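Local coordinates for protein SCO1 homolog 1, mitochondrial (Arabidopsis thaliana, PDB 6N5U) that binds copper through a thioredoxin-like domain and is thought to act as a metallochaperone delivering the metal to cytochrome c oxidase in the mitochondrion, at residues L35-T40 and I73-E78. Sequence-based numbering, arbitrary orientation.
Sequences LYFGFT and ISVDPE
Ile73 lays its branched side chain over one face of the Phe37 ring, its CB 4.2 Å from the ring centroid in a CH-pi contact. The two residues pair across neighbouring parallel strands of the thioredoxin fold, where strand 32-38, helix 45-64 and strand 68-74 form a beta-alpha-beta unit. Phe37 CG stands anti to its carbonyl carbon (chi1 -72°), which sets the ring alongside Ile73: Ile73 CB and CG2 lie over Phe37 CD2 and CE2, while Ile73 CD1 reaches on to Phe37 CZ at 3.7 Å. Val75 CG1 meets the same ring at its edge, near the ring plane. Beta-branched residues suit this place because two branches from one CB cover a broad apolar surface. With an alanine in place of Phe37 the ring is gone, which would probably open a gap beside Ile73 and Val75 and leave Val115 and Tyr136 without that neighbour.

Backbone bonds fix the register. Tyr36 O accepts from Ile73 N, and Gly38 N gives to Ile73 O at 2.9 Å; one residue past the end of strand 68-74, Val75 N gives to Gly38 O at 2.7 Å. Gly38 suits its place, since a CB there would probably run into the ring of Tyr36, which packs on helix 45-64 and the copper ligand Cys46.

Beyond the strands the two segments carry the contact toward the metal site. Phe39, whose side chain comes within about 4 Å of the bound copper(I) ion, touches Asp76 CB through its own CB, and its ring plane is turned 70° from the carboxylate. That carboxylate has partners of its own in Tyr127 and Arg79. Ser74 OG, also bonded to Asp80, closes an ST turn by accepting Asp76 N at 3.0 Å.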
ATOM      1  N   LEU A  35       1.913   3.982  -0.482  1.00 43.99           N
ATOM      2  CA  LEU A  35       1.676   2.802   0.374  1.00 41.89           C
ATOM      3  C   LEU A  35       0.191   2.658   0.696  1.00 46.51           C
ATOM      4  O   LEU A  35      -0.424   3.628   1.127  1.00 47.63           O
ATOM      5  CB  LEU A  35       2.466   2.861   1.698  1.00 41.06           C
ATOM      6  CG  LEU A  35       3.935   3.265   1.704  1.00 46.87           C
ATOM      7  CD1 LEU A  35       4.336   3.710   3.092  1.00 48.06           C
ATOM      8  CD2 LEU A  35       4.836   2.115   1.336  1.00 47.79           C
ATOM      9  N   TYR A  36      -0.382   1.470   0.466  1.00 41.63           N
ATOM     10  CA  TYR A  36      -1.787   1.168   0.733  1.00 40.92           C
ATOM     11  C   TYR A  36      -1.810  -0.022   1.669  1.00 44.69           C
ATOM     12  O   TYR A  36      -1.181  -1.050   1.391  1.00 44.77           O
ATOM     13  CB  TYR A  36      -2.619   0.893  -0.568  1.00 41.79           C
ATOM     14  CG  TYR A  36      -4.044   0.444  -0.294  1.00 43.06           C
ATOM     15  CD1 TYR A  36      -5.023   1.360   0.086  1.00 47.05           C
ATOM     16  CD2 TYR A  36      -4.392  -0.905  -0.325  1.00 42.29           C
ATOM     17  CE1 TYR A  36      -6.307   0.943   0.450  1.00 49.97           C
ATOM     18  CE2 TYR A  36      -5.673  -1.335   0.035  1.00 42.87           C
ATOM     19  CZ  TYR A  36      -6.633  -0.405   0.409  1.00 54.05           C
ATOM     20  OH  TYR A  36      -7.904  -0.808   0.756  1.00 54.31           O
ATOM     21  N   PHE A  37      -2.512   0.117   2.785  1.00 40.67           N
ATOM     22  CA  PHE A  37      -2.611  -0.975   3.760  1.00 39.46           C
ATOM     23  C   PHE A  37      -3.929  -1.694   3.486  1.00 42.92           C
ATOM     24  O   PHE A  37      -4.978  -1.038   3.368  1.00 45.98           O
ATOM     25  CB  PHE A  37      -2.536  -0.422   5.199  1.00 40.68           C
ATOM     26  CG  PHE A  37      -1.165   0.070   5.640  1.00 41.47           C
ATOM     27  CD1 PHE A  37      -0.657   1.282   5.179  1.00 41.51           C
ATOM     28  CD2 PHE A  37      -0.397  -0.670   6.541  1.00 43.22           C
ATOM     29  CE1 PHE A  37       0.609   1.722   5.560  1.00 42.01           C
ATOM     30  CE2 PHE A  37       0.872  -0.222   6.932  1.00 45.72           C
ATOM     31  CZ  PHE A  37       1.367   0.968   6.425  1.00 43.39           C
ATOM     32  N   GLY A  38      -3.846  -3.005   3.311  1.00 35.05           N
ATOM     33  CA  GLY A  38      -5.010  -3.825   3.005  1.00 34.54           C
ATOM     34  C   GLY A  38      -4.859  -5.273   3.403  1.00 38.03           C
ATOM     35  O   GLY A  38      -3.957  -5.602   4.168  1.00 37.13           O
ATOM     36  N   PHE A  39      -5.767  -6.139   2.903  1.00 34.50           N
ATOM     37  CA  PHE A  39      -5.805  -7.598   3.122  1.00 33.51           C
ATOM     38  C   PHE A  39      -6.403  -8.318   1.890  1.00 40.52           C
ATOM     39  O   PHE A  39      -7.424  -7.874   1.372  1.00 42.28           O
ATOM     40  CB  PHE A  39      -6.478  -7.980   4.455  1.00 35.01           C
ATOM     41  CG  PHE A  39      -7.985  -7.966   4.578  1.00 37.36           C
ATOM     42  CD1 PHE A  39      -8.667  -6.780   4.822  1.00 40.37           C
ATOM     43  CD2 PHE A  39      -8.707  -9.158   4.607  1.00 40.45           C
ATOM     44  CE1 PHE A  39     -10.059  -6.775   4.970  1.00 42.85           C
ATOM     45  CE2 PHE A  39     -10.098  -9.154   4.773  1.00 44.05           C
ATOM     46  CZ  PHE A  39     -10.764  -7.963   4.942  1.00 42.72           C
ATOM     47  N   THR A  40      -5.732  -9.378   1.385  1.00 37.27           N
ATOM     48  CA  THR A  40      -6.111 -10.076   0.148  1.00 37.98           C
ATOM     49  C   THR A  40      -7.537 -10.641   0.163  1.00 43.79           C
ATOM     50  O   THR A  40      -8.134 -10.738  -0.893  1.00 46.13           O
ATOM     51  CB  THR A  40      -5.078 -11.161  -0.268  1.00 40.72           C
ATOM     52  OG1 THR A  40      -5.226 -12.327   0.533  1.00 41.00           O
ATOM     53  CG2 THR A  40      -3.635 -10.662  -0.242  1.00 35.67           C
ATOM     54  N   ILE A  73       0.635  -3.185   1.683  1.00 31.51           N
ATOM     55  CA  ILE A  73       1.121  -3.734   2.964  1.00 29.58           C
ATOM     56  C   ILE A  73      -0.047  -4.455   3.619  1.00 33.63           C
ATOM     57  O   ILE A  73      -1.112  -3.869   3.782  1.00 35.37           O
ATOM     58  CB  ILE A  73       1.745  -2.664   3.864  1.00 31.90           C
ATOM     59  CG1 ILE A  73       2.863  -1.899   3.123  1.00 31.60           C
ATOM     60  CG2 ILE A  73       2.233  -3.293   5.202  1.00 33.21           C
ATOM     61  CD1 ILE A  73       3.537  -0.731   3.944  1.00 28.30           C
ATOM     62  N   SER A  74       0.123  -5.726   3.922  1.00 30.59           N
ATOM     63  CA  SER A  74      -0.932  -6.561   4.492  1.00 30.51           C
ATOM     64  C   SER A  74      -1.180  -6.359   5.965  1.00 38.75           C
ATOM     65  O   SER A  74      -0.233  -6.380   6.760  1.00 41.28           O
ATOM     66  CB  SER A  74      -0.644  -8.033   4.232  1.00 33.00           C
ATOM     67  OG  SER A  74      -1.672  -8.817   4.818  1.00 38.51           O
ATOM     68  N   VAL A  75      -2.465  -6.200   6.343  1.00 35.50           N
ATOM     69  CA  VAL A  75      -2.926  -6.094   7.739  1.00 35.46           C
ATOM     70  C   VAL A  75      -3.556  -7.444   8.163  1.00 39.92           C
ATOM     71  O   VAL A  75      -4.227  -7.522   9.198  1.00 40.53           O
ATOM     72  CB  VAL A  75      -3.847  -4.878   8.033  1.00 39.64           C
ATOM     73  CG1 VAL A  75      -3.108  -3.554   7.835  1.00 38.37           C
ATOM     74  CG2 VAL A  75      -5.156  -4.934   7.225  1.00 39.74           C
ATOM     75  N   ASP A  76      -3.305  -8.523   7.357  1.00 35.81           N
ATOM     76  CA  ASP A  76      -3.773  -9.882   7.643  1.00 35.11           C
ATOM     77  C   ASP A  76      -2.646 -10.894   7.447  1.00 38.66           C
ATOM     78  O   ASP A  76      -2.789 -11.775   6.597  1.00 37.93           O
ATOM     79  CB  ASP A  76      -5.038 -10.219   6.830  1.00 36.29           C
ATOM     80  CG  ASP A  76      -5.755 -11.511   7.179  1.00 39.11           C
ATOM     81  OD1 ASP A  76      -5.455 -12.087   8.234  1.00 41.66           O
ATOM     82  OD2 ASP A  76      -6.614 -11.945   6.386  1.00 46.14           O
ATOM     83  N   PRO A  77      -1.549 -10.845   8.263  1.00 36.93           N
ATOM     84  CA  PRO A  77      -0.444 -11.797   8.069  1.00 38.04           C
ATOM     85  C   PRO A  77      -0.768 -13.289   8.297  1.00 44.08           C
ATOM     86  O   PRO A  77       0.014 -14.145   7.850  1.00 43.61           O
ATOM     87  CB  PRO A  77       0.625 -11.292   9.043  1.00 40.50           C
ATOM     88  CG  PRO A  77      -0.116 -10.562  10.075  1.00 44.54           C
ATOM     89  CD  PRO A  77      -1.223  -9.896   9.348  1.00 39.35           C
ATOM     90  N   GLU A  78      -1.892 -13.608   8.988  1.00 41.39           N
ATOM     91  CA  GLU A  78      -2.266 -15.004   9.273  1.00 42.98           C
ATOM     92  C   GLU A  78      -2.659 -15.755   8.018  1.00 48.28           C
ATOM     93  O   GLU A  78      -2.405 -16.962   7.934  1.00 51.40           O
ATOM     94  CB  GLU A  78      -3.397 -15.101  10.314  1.00 45.07           C
ATOM     95  CG  GLU A  78      -2.989 -14.745  11.740  1.00 49.54           C
ATOM     96  CD  GLU A  78      -4.120 -14.252  12.628  1.00 65.37           C
ATOM     97  OE1 GLU A  78      -4.753 -13.220  12.296  1.00 55.68           O
ATOM     98  OE2 GLU A  78      -4.371 -14.899  13.670  1.00 67.73           O
TER